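Long-range contacts in esterase (Alcaligenes sp., PDB 1QLW), which probably hydrolyses carboxylic ester bonds, as an enzyme of the alpha/beta-hydrolase fold: residues S30-L35 with I117-L122; V45-M50 with A111-A116; L67-C72 with V101-G106; F145-R150 with E167-M172. All coordinates share one frame; numbering follows the deposited sequence.

Contact 1 of 4, residues S30-L35 with I117-L122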
loop_
_atom_site.group_PDB
_atom_site.type_symbol
_atom_site.label_atom_id
_atom_site.label_comp_id
_atom_site.label_asym_id
_atom_site.label_seq_id
_atom_site.Cartn_x
_atom_site.Cartn_y
_atom_site.Cartn_z
ATOM N N SER A 30 23.180 -7.173 3.815
ATOM C CA SER A 30 23.516 -6.836 2.445
ATOM C C SER A 30 24.729 -5.924 2.397
ATOM O O SER A 30 25.003 -5.167 3.330
ATOM C CB SER A 30 22.340 -6.051 1.845
ATOM O OG SER A 30 22.671 -5.617 0.538
ATOM N N GLU A 31 25.449 -6.003 1.293
ATOM C CA GLU A 31 26.587 -5.160 1.001
ATOM C C GLU A 31 26.249 -4.111 -0.045
ATOM O O GLU A 31 27.108 -3.262 -0.325
ATOM C CB GLU A 31 27.774 -5.984 0.486
ATOM C CG GLU A 31 28.158 -7.155 1.373
ATOM C CD GLU A 31 28.258 -6.833 2.848
ATOM O OE1 GLU A 31 28.829 -5.768 3.142
ATOM O OE2 GLU A 31 27.773 -7.611 3.687
ATOM N N THR A 32 25.034 -4.114 -0.588
ATOM C CA THR A 32 24.709 -3.258 -1.716
ATOM C C THR A 32 23.387 -2.519 -1.533
ATOM O O THR A 32 22.624 -2.347 -2.492
ATOM C CB THR A 32 24.731 -4.043 -3.037
ATOM O OG1 THR A 32 23.819 -5.144 -2.926
ATOM C CG2 THR A 32 26.108 -4.615 -3.354
ATOM N N LEU A 33 23.137 -1.996 -0.324
ATOM C CA LEU A 33 21.884 -1.305 -0.055
ATOM C C LEU A 33 21.800 0.072 -0.666
ATOM O O LEU A 33 20.716 0.662 -0.744
ATOM C CB LEU A 33 21.658 -1.161 1.456
ATOM C CG LEU A 33 21.459 -2.461 2.223
ATOM C CD1 LEU A 33 21.330 -2.142 3.707
ATOM C CD2 LEU A 33 20.259 -3.242 1.713
ATOM N N SER A 34 22.931 0.645 -1.070
ATOM C CA SER A 34 22.966 2.036 -1.503
ATOM C C SER A 34 24.127 2.240 -2.466
ATOM O O SER A 34 25.147 1.586 -2.351
ATOM C CB SER A 34 23.102 2.922 -0.270
ATOM O OG SER A 34 23.126 4.287 -0.596
ATOM N N LEU A 35 23.958 3.215 -3.326
ATOM C CA LEU A 35 24.972 3.705 -4.235
ATOM C C LEU A 35 25.517 5.060 -3.784
ATOM O O LEU A 35 26.363 5.621 -4.489
ATOM C CB LEU A 35 24.368 3.876 -5.631
ATOM C CG LEU A 35 23.355 2.845 -6.142
ATOM C CD1 LEU A 35 22.652 3.415 -7.370
ATOM C CD2 LEU A 35 24.049 1.512 -6.402
ATOM N N ILE A 117 19.819 -5.617 -7.614
ATOM C CA ILE A 117 19.823 -4.576 -8.636
ATOM C C ILE A 117 21.035 -3.673 -8.426
ATOM O O ILE A 117 21.789 -3.415 -9.370
ATOM C CB ILE A 117 18.499 -3.788 -8.616
ATOM C CG1 ILE A 117 17.326 -4.716 -8.921
ATOM C CG2 ILE A 117 18.566 -2.655 -9.629
ATOM C CD1 ILE A 117 15.986 -4.151 -8.523
ATOM N N ASN A 118 21.246 -3.242 -7.177
ATOM C CA ASN A 118 22.393 -2.374 -6.919
ATOM C C ASN A 118 23.709 -3.101 -7.171
ATOM O O ASN A 118 24.667 -2.470 -7.624
ATOM C CB ASN A 118 22.337 -1.846 -5.486
ATOM C CG ASN A 118 21.383 -0.678 -5.297
ATOM O OD1 ASN A 118 21.237 -0.209 -4.145
ATOM N ND2 ASN A 118 20.786 -0.197 -6.349
ATOM N N ALA A 119 23.793 -4.409 -6.881
ATOM C CA ALA A 119 25.035 -5.128 -7.131
ATOM C C ALA A 119 25.417 -5.080 -8.585
ATOM O O ALA A 119 26.600 -4.967 -8.956
ATOM C CB ALA A 119 24.946 -6.567 -6.655
ATOM N N VAL A 120 24.434 -5.214 -9.488
ATOM C CA VAL A 120 24.703 -5.120 -10.918
ATOM C C VAL A 120 25.088 -3.704 -11.297
ATOM O O VAL A 120 26.045 -3.476 -12.043
ATOM C CB VAL A 120 23.495 -5.638 -11.713
ATOM C CG1 VAL A 120 23.733 -5.514 -13.205
ATOM C CG2 VAL A 120 23.191 -7.076 -11.333
ATOM N N LYS A 121 24.388 -2.694 -10.772
ATOM C CA LYS A 121 24.723 -1.306 -11.076
ATOM C C LYS A 121 26.142 -0.973 -10.662
ATOM O O LYS A 121 26.816 -0.182 -11.325
ATOM C CB LYS A 121 23.699 -0.378 -10.427
ATOM C CG LYS A 121 23.775 1.018 -11.028
ATOM C CD LYS A 121 22.522 1.779 -10.618
ATOM C CE LYS A 121 22.635 3.226 -10.987
ATOM N NZ LYS A 121 22.693 3.462 -12.437
ATOM N N LEU A 122 26.592 -1.539 -9.552
ATOM C CA LEU A 122 27.929 -1.339 -9.020
ATOM C C LEU A 122 28.994 -2.141 -9.742
ATOM O O LEU A 122 30.181 -2.049 -9.387
ATOM C CB LEU A 122 27.916 -1.695 -7.528
ATOM C CG LEU A 122 27.199 -0.676 -6.635
ATOM C CD1 LEU A 122 26.894 -1.291 -5.279
ATOM C CD2 LEU A 122 28.047 0.580 -6.459
#

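Contact 2 of 4, residues V45-M50 with A111-A116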
loop_
_atom_site.group_PDB
_atom_site.type_symbol
_atom_site.label_atom_id
_atom_site.label_comp_id
_atom_site.label_asym_id
_atom_site.label_seq_id
_atom_site.Cartn_x
_atom_site.Cartn_y
_atom_site.Cartn_z
ATOM N N VAL A 45 18.470 -5.486 6.435
ATOM C CA VAL A 45 17.102 -5.115 6.092
ATOM C C VAL A 45 16.176 -6.286 6.414
ATOM O O VAL A 45 16.580 -7.440 6.347
ATOM C CB VAL A 45 16.903 -4.643 4.639
ATOM C CG1 VAL A 45 17.600 -3.297 4.424
ATOM C CG2 VAL A 45 17.390 -5.697 3.652
ATOM N N THR A 46 14.903 -5.962 6.620
ATOM C CA THR A 46 13.860 -6.989 6.772
ATOM C C THR A 46 13.118 -7.100 5.454
ATOM O O THR A 46 12.648 -6.090 4.912
ATOM C CB THR A 46 12.894 -6.587 7.891
ATOM O OG1 THR A 46 13.644 -6.369 9.096
ATOM C CG2 THR A 46 11.849 -7.664 8.133
ATOM N N VAL A 47 12.974 -8.327 4.959
ATOM C CA VAL A 47 12.272 -8.591 3.700
ATOM C C VAL A 47 11.328 -9.779 3.889
ATOM O O VAL A 47 11.431 -10.515 4.869
ATOM C CB VAL A 47 13.205 -8.831 2.509
ATOM C CG1 VAL A 47 14.105 -7.637 2.235
ATOM C CG2 VAL A 47 14.023 -10.075 2.776
ATOM N N ASP A 48 10.361 -9.915 2.999
ATOM C CA ASP A 48 9.359 -10.978 2.960
ATOM C C ASP A 48 8.177 -10.791 3.913
ATOM O O ASP A 48 7.220 -11.567 3.827
ATOM C CB ASP A 48 9.950 -12.369 3.139
ATOM C CG ASP A 48 10.846 -12.845 2.011
ATOM O OD1 ASP A 48 10.817 -12.280 0.908
ATOM O OD2 ASP A 48 11.605 -13.796 2.288
ATOM N N GLN A 49 8.190 -9.756 4.740
ATOM C CA GLN A 49 7.073 -9.447 5.607
ATOM C C GLN A 49 5.846 -9.062 4.774
ATOM O O GLN A 49 5.948 -8.552 3.658
ATOM C CB GLN A 49 7.437 -8.293 6.559
ATOM C CG GLN A 49 7.761 -6.956 5.890
ATOM C CD GLN A 49 9.223 -6.809 5.570
ATOM O OE1 GLN A 49 9.917 -7.773 5.296
ATOM N NE2 GLN A 49 9.790 -5.613 5.651
ATOM N N MET A 50 4.672 -9.220 5.385
ATOM C CA MET A 50 3.387 -8.986 4.715
ATOM C C MET A 50 2.613 -7.880 5.429
ATOM O O MET A 50 2.294 -8.026 6.628
ATOM C CB MET A 50 2.582 -10.294 4.721
ATOM C CG MET A 50 1.185 -10.177 4.135
ATOM S SD MET A 50 0.339 -11.773 4.122
ATOM C CE MET A 50 -0.166 -11.920 5.842
ATOM N N ALA A 111 7.931 -5.054 1.747
ATOM C CA ALA A 111 9.233 -4.777 1.169
ATOM C C ALA A 111 9.798 -5.883 0.291
ATOM O O ALA A 111 9.763 -7.065 0.628
ATOM C CB ALA A 111 10.246 -4.554 2.293
ATOM N N THR A 112 10.422 -5.451 -0.790
ATOM C CA THR A 112 11.329 -6.223 -1.607
ATOM C C THR A 112 12.770 -5.984 -1.143
ATOM O O THR A 112 13.018 -5.109 -0.330
ATOM C CB THR A 112 11.214 -5.833 -3.095
ATOM O OG1 THR A 112 11.478 -4.419 -3.216
ATOM C CG2 THR A 112 9.837 -6.167 -3.650
ATOM N N ASP A 113 13.711 -6.750 -1.678
ATOM C CA ASP A 113 15.144 -6.543 -1.474
ATOM C C ASP A 113 15.701 -6.036 -2.814
ATOM O O ASP A 113 15.582 -6.756 -3.820
ATOM C CB ASP A 113 15.871 -7.825 -1.093
ATOM C CG ASP A 113 17.345 -7.679 -0.752
ATOM O OD1 ASP A 113 17.870 -6.549 -0.755
ATOM O OD2 ASP A 113 17.997 -8.710 -0.454
ATOM N N ILE A 114 16.285 -4.854 -2.817
ATOM C CA ILE A 114 16.853 -4.291 -4.032
ATOM C C ILE A 114 18.346 -4.535 -4.162
ATOM O O ILE A 114 18.992 -4.066 -5.104
ATOM C CB ILE A 114 16.508 -2.798 -4.182
ATOM C CG1 ILE A 114 16.845 -1.940 -2.969
ATOM C CG2 ILE A 114 15.011 -2.684 -4.538
ATOM C CD1 ILE A 114 18.316 -1.856 -2.610
ATOM N N SER A 115 18.914 -5.352 -3.286
ATOM C CA SER A 115 20.360 -5.557 -3.245
ATOM C C SER A 115 20.911 -6.056 -4.574
ATOM O O SER A 115 22.005 -5.613 -4.950
ATOM C CB SER A 115 20.749 -6.559 -2.162
ATOM O OG SER A 115 20.452 -6.057 -0.885
ATOM N N ALA A 116 20.225 -6.993 -5.233
ATOM C CA ALA A 116 20.785 -7.536 -6.461
ATOM C C ALA A 116 20.818 -6.512 -7.578
ATOM O O ALA A 116 21.708 -6.539 -8.431
ATOM C CB ALA A 116 20.038 -8.796 -6.880
HETATM O O HOH W 1 10.443 -9.751 -0.640
HETATM O O HOH W 2 7.770 -8.578 1.632
#

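Contact 3 of 4, residues L67-C72 with V101-G106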
loop_
_atom_site.group_PDB
_atom_site.type_symbol
_atom_site.label_atom_id
_atom_site.label_comp_id
_atom_site.label_asym_id
_atom_site.label_seq_id
_atom_site.Cartn_x
_atom_site.Cartn_y
_atom_site.Cartn_z
ATOM N N LEU A 67 -8.492 -10.977 2.741
ATOM C CA LEU A 67 -8.561 -10.757 1.300
ATOM C C LEU A 67 -7.166 -10.681 0.706
ATOM O O LEU A 67 -6.353 -9.872 1.158
ATOM C CB LEU A 67 -9.346 -9.484 0.966
ATOM C CG LEU A 67 -10.804 -9.439 1.418
ATOM C CD1 LEU A 67 -11.386 -8.040 1.179
ATOM C CD2 LEU A 67 -11.630 -10.467 0.670
ATOM N N ILE A 68 -6.905 -11.527 -0.288
ATOM C CA ILE A 68 -5.573 -11.787 -0.810
ATOM C C ILE A 68 -5.544 -11.563 -2.317
ATOM O O ILE A 68 -6.074 -12.387 -3.086
ATOM C CB ILE A 68 -5.163 -13.237 -0.470
ATOM C CG1 ILE A 68 -5.364 -13.589 1.016
ATOM C CG2 ILE A 68 -3.733 -13.512 -0.914
ATOM C CD1 ILE A 68 -5.564 -15.071 1.241
ATOM N N HIS A 69 -4.976 -10.453 -2.762
ATOM C CA HIS A 69 -4.922 -10.099 -4.170
ATOM C C HIS A 69 -4.022 -11.044 -4.969
ATOM O O HIS A 69 -3.214 -11.787 -4.419
ATOM C CB HIS A 69 -4.441 -8.643 -4.336
ATOM C CG HIS A 69 -3.004 -8.482 -3.916
ATOM N ND1 HIS A 69 -1.975 -8.863 -4.762
ATOM C CD2 HIS A 69 -2.420 -8.026 -2.792
ATOM C CE1 HIS A 69 -0.824 -8.647 -4.113
ATOM N NE2 HIS A 69 -1.056 -8.140 -2.912
ATOM N N GLY A 70 -4.168 -10.940 -6.292
ATOM C CA GLY A 70 -3.397 -11.738 -7.221
ATOM C C GLY A 70 -2.291 -10.967 -7.919
ATOM O O GLY A 70 -1.669 -10.084 -7.315
ATOM N N CYS A 71 -1.965 -11.361 -9.152
ATOM C CA CYS A 71 -0.814 -10.783 -9.823
ATOM C C CYS A 71 -1.027 -9.323 -10.134
ATOM O O CYS A 71 -2.142 -8.836 -10.292
ATOM C CB CYS A 71 -0.445 -11.438 -11.151
ATOM S SG CYS A 71 -1.204 -10.704 -12.617
ATOM N N CYS A 72 0.088 -8.584 -10.254
ATOM C CA CYS A 72 0.069 -7.322 -10.966
ATOM C C CYS A 72 -0.763 -6.250 -10.276
ATOM O O CYS A 72 -1.073 -5.225 -10.890
ATOM C CB CYS A 72 -0.523 -7.584 -12.393
ATOM S SG CYS A 72 -0.070 -9.103 -13.196
ATOM N N VAL A 101 -6.937 -7.009 4.906
ATOM C CA VAL A 101 -6.585 -6.843 3.492
ATOM C C VAL A 101 -5.071 -6.728 3.413
ATOM O O VAL A 101 -4.486 -5.784 3.969
ATOM C CB VAL A 101 -7.270 -5.624 2.867
ATOM C CG1 VAL A 101 -6.824 -5.459 1.413
ATOM C CG2 VAL A 101 -8.793 -5.718 2.941
ATOM N N ILE A 102 -4.444 -7.673 2.724
ATOM C CA ILE A 102 -2.991 -7.744 2.679
ATOM C C ILE A 102 -2.418 -7.140 1.407
ATOM O O ILE A 102 -3.100 -6.993 0.393
ATOM C CB ILE A 102 -2.486 -9.195 2.849
ATOM C CG1 ILE A 102 -2.751 -10.077 1.635
ATOM C CG2 ILE A 102 -3.090 -9.809 4.107
ATOM C CD1 ILE A 102 -1.674 -10.961 1.151
ATOM N N ASP A 103 -1.121 -6.801 1.490
ATOM C CA ASP A 103 -0.279 -6.744 0.299
ATOM C C ASP A 103 0.651 -7.963 0.390
ATOM O O ASP A 103 1.291 -8.177 1.415
ATOM C CB ASP A 103 0.561 -5.478 0.165
ATOM C CG ASP A 103 -0.258 -4.261 -0.243
ATOM O OD1 ASP A 103 -1.403 -4.440 -0.741
ATOM O OD2 ASP A 103 0.277 -3.128 -0.157
ATOM N N GLN A 104 0.681 -8.751 -0.689
ATOM C CA GLN A 104 1.555 -9.914 -0.707
ATOM C C GLN A 104 2.991 -9.536 -0.367
ATOM O O GLN A 104 3.434 -8.417 -0.648
ATOM C CB GLN A 104 1.609 -10.545 -2.091
ATOM C CG GLN A 104 0.434 -11.416 -2.490
ATOM C CD GLN A 104 0.700 -12.145 -3.788
ATOM O OE1 GLN A 104 1.815 -12.656 -3.997
ATOM N NE2 GLN A 104 -0.276 -12.199 -4.675
ATOM N N SER A 105 3.725 -10.495 0.175
ATOM C CA SER A 105 5.167 -10.313 0.314
ATOM C C SER A 105 5.730 -9.833 -1.023
ATOM O O SER A 105 5.370 -10.340 -2.090
ATOM C CB SER A 105 5.795 -11.645 0.694
ATOM O OG SER A 105 5.350 -12.099 1.953
ATOM N N GLY A 106 6.613 -8.843 -0.968
ATOM C CA GLY A 106 7.258 -8.334 -2.158
ATOM C C GLY A 106 6.355 -7.572 -3.105
ATOM O O GLY A 106 6.687 -7.481 -4.289
HETATM O O HOH W 3 -5.175 -8.296 -0.781
#

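Contact 4 of 4, residues F145-R150 with E167-M172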
loop_
_atom_site.group_PDB
_atom_site.type_symbol
_atom_site.label_atom_id
_atom_site.label_comp_id
_atom_site.label_asym_id
_atom_site.label_seq_id
_atom_site.Cartn_x
_atom_site.Cartn_y
_atom_site.Cartn_z
ATOM N N PHE A 145 -7.867 -10.725 -18.381
ATOM C CA PHE A 145 -9.032 -10.445 -17.569
ATOM C C PHE A 145 -10.344 -10.742 -18.280
ATOM O O PHE A 145 -11.405 -10.670 -17.657
ATOM C CB PHE A 145 -9.014 -9.000 -17.090
ATOM C CG PHE A 145 -7.865 -8.624 -16.187
ATOM C CD1 PHE A 145 -7.101 -9.568 -15.507
ATOM C CD2 PHE A 145 -7.553 -7.294 -15.993
ATOM C CE1 PHE A 145 -6.070 -9.207 -14.667
ATOM C CE2 PHE A 145 -6.519 -6.914 -15.154
ATOM C CZ PHE A 145 -5.782 -7.862 -14.494
ATOM N N ARG A 146 -10.280 -11.080 -19.568
ATOM C CA ARG A 146 -11.419 -11.461 -20.374
ATOM C C ARG A 146 -12.409 -10.308 -20.514
ATOM O O ARG A 146 -13.634 -10.521 -20.533
ATOM C CB ARG A 146 -12.110 -12.730 -19.854
ATOM C CG ARG A 146 -11.169 -13.897 -19.649
ATOM C CD ARG A 146 -11.905 -15.228 -19.473
ATOM N NE ARG A 146 -12.981 -15.135 -18.501
ATOM C CZ ARG A 146 -12.816 -15.101 -17.184
ATOM N NH1 ARG A 146 -11.599 -15.280 -16.655
ATOM N NH2 ARG A 146 -13.859 -14.888 -16.389
ATOM N N PHE A 147 -11.891 -9.110 -20.768
ATOM C CA PHE A 147 -12.777 -7.995 -21.046
ATOM C C PHE A 147 -13.349 -8.047 -22.466
ATOM O O PHE A 147 -14.381 -7.458 -22.731
ATOM C CB PHE A 147 -12.040 -6.676 -20.853
ATOM C CG PHE A 147 -11.622 -6.371 -19.433
ATOM C CD1 PHE A 147 -12.166 -7.017 -18.338
ATOM C CD2 PHE A 147 -10.653 -5.405 -19.232
ATOM C CE1 PHE A 147 -11.753 -6.693 -17.057
ATOM C CE2 PHE A 147 -10.248 -5.068 -17.954
ATOM C CZ PHE A 147 -10.799 -5.705 -16.861
ATOM N N GLY A 148 -12.620 -8.710 -23.348
ATOM C CA GLY A 148 -13.025 -8.858 -24.752
ATOM C C GLY A 148 -11.983 -9.754 -25.386
ATOM O O GLY A 148 -11.047 -10.204 -24.748
ATOM N N PRO A 149 -12.179 -10.053 -26.663
ATOM C CA PRO A 149 -11.313 -11.015 -27.333
ATOM C C PRO A 149 -9.879 -10.562 -27.477
ATOM O O PRO A 149 -8.917 -11.338 -27.389
ATOM C CB PRO A 149 -12.012 -11.260 -28.667
ATOM C CG PRO A 149 -12.903 -10.084 -28.896
ATOM C CD PRO A 149 -13.294 -9.602 -27.523
ATOM N N ARG A 150 -9.709 -9.257 -27.661
ATOM C CA ARG A 150 -8.413 -8.642 -27.856
ATOM C C ARG A 150 -8.585 -7.139 -27.676
ATOM O O ARG A 150 -9.676 -6.585 -27.839
ATOM C CB ARG A 150 -7.874 -8.936 -29.251
ATOM C CG ARG A 150 -8.746 -8.357 -30.355
ATOM C CD ARG A 150 -8.388 -8.982 -31.699
ATOM N NE ARG A 150 -8.787 -10.383 -31.751
ATOM C CZ ARG A 150 -10.009 -10.876 -31.883
ATOM N NH1 ARG A 150 -11.070 -10.091 -32.004
ATOM N NH2 ARG A 150 -10.191 -12.196 -31.907
ATOM N N GLU A 167 -8.408 3.872 -14.904
ATOM C CA GLU A 167 -8.300 3.742 -13.453
ATOM C C GLU A 167 -7.835 2.341 -13.104
ATOM O O GLU A 167 -7.003 2.193 -12.192
ATOM C CB GLU A 167 -9.606 4.116 -12.775
ATOM C CG GLU A 167 -9.950 5.598 -12.844
ATOM C CD GLU A 167 -10.550 6.091 -14.127
ATOM O OE1 GLU A 167 -10.900 5.345 -15.046
ATOM O OE2 GLU A 167 -10.684 7.343 -14.211
ATOM N N LEU A 168 -8.297 1.307 -13.797
ATOM C CA LEU A 168 -7.750 -0.020 -13.541
ATOM C C LEU A 168 -6.245 -0.027 -13.803
ATOM O O LEU A 168 -5.461 -0.529 -13.005
ATOM C CB LEU A 168 -8.428 -1.067 -14.416
ATOM C CG LEU A 168 -7.834 -2.476 -14.317
ATOM C CD1 LEU A 168 -7.940 -3.051 -12.921
ATOM C CD2 LEU A 168 -8.531 -3.373 -15.337
ATOM N N TRP A 169 -5.826 0.561 -14.923
ATOM C CA TRP A 169 -4.390 0.565 -15.229
ATOM C C TRP A 169 -3.593 1.275 -14.161
ATOM O O TRP A 169 -2.460 0.912 -13.846
ATOM C CB TRP A 169 -4.110 1.175 -16.596
ATOM C CG TRP A 169 -4.905 0.639 -17.749
ATOM C CD1 TRP A 169 -5.319 1.383 -18.824
ATOM C CD2 TRP A 169 -5.380 -0.684 -17.976
ATOM N NE1 TRP A 169 -6.009 0.600 -19.701
ATOM C CE2 TRP A 169 -6.076 -0.677 -19.207
ATOM C CE3 TRP A 169 -5.320 -1.905 -17.306
ATOM C CZ2 TRP A 169 -6.696 -1.795 -19.765
ATOM C CZ3 TRP A 169 -5.925 -3.034 -17.843
ATOM C CH2 TRP A 169 -6.598 -2.963 -19.071
ATOM N N GLN A 170 -4.175 2.329 -13.541
ATOM C CA GLN A 170 -3.501 3.021 -12.463
ATOM C C GLN A 170 -3.188 2.111 -11.280
ATOM O O GLN A 170 -2.203 2.380 -10.578
ATOM C CB GLN A 170 -4.327 4.207 -11.956
ATOM C CG GLN A 170 -4.352 5.403 -12.874
ATOM C CD GLN A 170 -5.307 6.475 -12.371
ATOM O OE1 GLN A 170 -6.450 6.143 -12.026
ATOM N NE2 GLN A 170 -4.879 7.721 -12.298
ATOM N N GLN A 171 -4.030 1.113 -10.991
ATOM C CA GLN A 171 -3.790 0.294 -9.814
ATOM C C GLN A 171 -2.893 -0.905 -10.083
ATOM O O GLN A 171 -2.580 -1.638 -9.130
ATOM C CB GLN A 171 -5.081 -0.126 -9.131
ATOM C CG GLN A 171 -5.917 -1.174 -9.843
ATOM C CD GLN A 171 -7.066 -1.640 -8.972
ATOM O OE1 GLN A 171 -8.102 -0.925 -8.858
ATOM N NE2 GLN A 171 -6.936 -2.766 -8.344
ATOM N N MET A 172 -2.470 -1.120 -11.315
ATOM C CA MET A 172 -1.606 -2.246 -11.657
ATOM C C MET A 172 -0.147 -1.867 -11.447
ATOM O O MET A 172 0.263 -0.723 -11.690
ATOM C CB MET A 172 -1.858 -2.679 -13.108
ATOM C CG MET A 172 -3.281 -3.211 -13.245
ATOM S SD MET A 172 -3.610 -4.029 -14.824
ATOM C CE MET A 172 -2.611 -5.510 -14.618
#

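Contact 1 of 4, residues S30-L35 with I117-L122
Thr-32 and Leu-35 lie against one side of helix 115-121, in a loop that leaves strand 26-30 through an ST turn. In that turn Thr-32 N donates to Ser-30 OG over 3.0 Å with an N-H...O angle of 169°, and the threonine beyond it faces the helix. With chi1 at 57°, Thr-32 OG1 sits between its own backbone N and carbonyl carbon, where it is hydrogen-bonded to Ser-115 O, while CG2 lies beside the backbone N and is left for apolar contact. Thr-32 CG2 meets CA of Ala-119 at 4.0 Å and CD1 of Leu-122 at 3.9 Å, the threonine and leucine side chains sliding past each other in opposite directions. Leu-35 divides its two methyl groups between neighbours. Leu-35 CD2 reaches CG of Leu-122 at 3.8 Å and also lies against the Asn-118 side chain. The other branch meets Lys-121, whose CG stands anti to the backbone N (chi1 -164°); the chain runs on extended and bends only at its last torsion. Its ammonium end is thereby delivered to Leu-130 O of the second subunit, so this edge of the fold also belongs to the dimer interface. The aliphatic part of the lysine crosses the leucine at about a right angle, with Leu-35 CD1 3.6 Å from Lys-121 CE.

Contact 2 of 4, residues V45-M50 with A111-A116
Strand 43-57 meets the loop leading into helix 115-121 where Val-47 and Gln-49 pack on Ala-111 and Asp-113. Two waters bridge from Ala-111 O, one 3.0 Å from it to the Asp-48 carboxylate at OD1, the other 2.7 Å from it to the backbone at Gln-49 O; Asp-48 OD2 is in a salt bridge with Arg-26. Beside them the Gln-49 chain folds back, bent at chi2 (-90°), and lays its amide nitrogen NE2 3.6 Å from Ala-111 CB. Gln-49 NE2 donates to Thr-46 O at 3.0 Å, from well above the carbonyl plane, and to Gln-170 O of the second subunit, so the amide is held from both chains. An Asx turn lies just ahead of the helix: Asp-113 OD1 accepts from Ser-115 OG at 2.6 Å, near the carboxylate plane, and from Ser-115 N, which comes from above it. With CG anti to the backbone N (chi1 -175°), the carboxylate reaches the serine while Asp-113 CB stays 3.8 Å from Val-47 CG1. Were an alanine to stand in for Asp-113, Ser-115 N and OG would probably lose their shared acceptor, leaving the hydroxyl its bond with Ser-30. Val-47 CG1 also touches Thr-112 O.

Contact 3 of 4, residues L67-C72 with V101-G106
His-69 O is gripped twice, by Gln-104 NE2 at 3.0 Å, which comes from above the carbonyl plane, and by Ser-208 OG. The histidine and glutamine bind each other a second time in the same sense, glutamine again the donor: Gln-104 N donates to His-69 NE2 at 2.9 Å, almost straight at 177° though tilted from the ring plane. Between these bonds the glutamine chain crosses the imidazole at a slant, with Gln-104 CG 3.4 Å from His-69 CE1 and the amide turned only 17° from the ring. That amide is tied further, OE1 to Tyr-211 OH and NE2 to Gln-207 OE1. His-69 ND1 donates to Gly-70 O at 2.8 Å on a lone pair in the carbonyl plane, so both nitrogens fix the ring's rotation. A phenylalanine in place of His-69 would probably leave Gln-104 N without its acceptor, take one donor from Gly-70 O and free the ring to turn. Ile-102 N makes a weak bond of 3.3 Å to Leu-67 O, and where the strands splay apart a water ties Leu-67 O and Ile-102 O to His-69 N. Ile-68 CG2 meets Ile-102 CD1 at 3.9 Å. The two parallel strands are those of a beta-alpha-beta crossover through helix 88-94, and the His-Gly pair just after strand 65-68 is consistent with the loop that borders the oxyanion hole in many alpha/beta hydrolases.

Contact 4 of 4, residues F145-R150 with E167-M172
Phe-145 and Phe-147 share a first torsion, chi1 -63° and -66°, which sets each CG anti to the carbonyl carbon and sends both rings toward helix 165-171. From the helix, Leu-168 answers with CG anti to its backbone N (chi1 175°), and its CD2 methyl is presented to both rings at once. Leu-168 CD2 meets the Phe-147 edge in plane, 3.6 Å from Phe-147 CE2, and that of Phe-145, 4.1 Å from Phe-145 CE2. Phe-145 CB lies over one face of the Phe-147 ring, 3.6 Å above the plane and offset toward the rim. Met-172 makes a Met-aromatic contact: its chain bends at the last torsion, bringing CE to 4.0 Å from Phe-145 CZ while SD stands obliquely, 5.3 Å from the ring centroid. Trp-169 adds a looser touch, CH2 to Phe-147 CE2 at 4.4 Å. A Schellman motif at Arg-146 ends helix 138-144 between the two phenylalanines, and Phe-147 stacks further on Phe-160. Carbon and sulfur do all the touching here, so the join between the loop and the helix rests on shape and dispersion, with no directional polar bond across it to fix the angle between them.

Overall arrangement
Burial alone does not set the chemistry of these contacts. Contact 3 lies about 5 Å from the centre of the chain, measured centre to centre, and is fully buried, with a network of polar bonds that includes a bridging water; contact 4, also buried, is apolar and touches it where Cys-72 O packs on Met-172 CB. Contact 1 is the outlying one, about 31 Å from the chain's centre and partly buried, and contact 2 lies between. Contacts 1 and 2 both use helix 115-121 and are linked by Ser-115, whereas contacts 2 and 3 reach neighbouring strands of one sheet. Contact 3 is nested within contact 2, and that within contact 1. All four touch the second subunit.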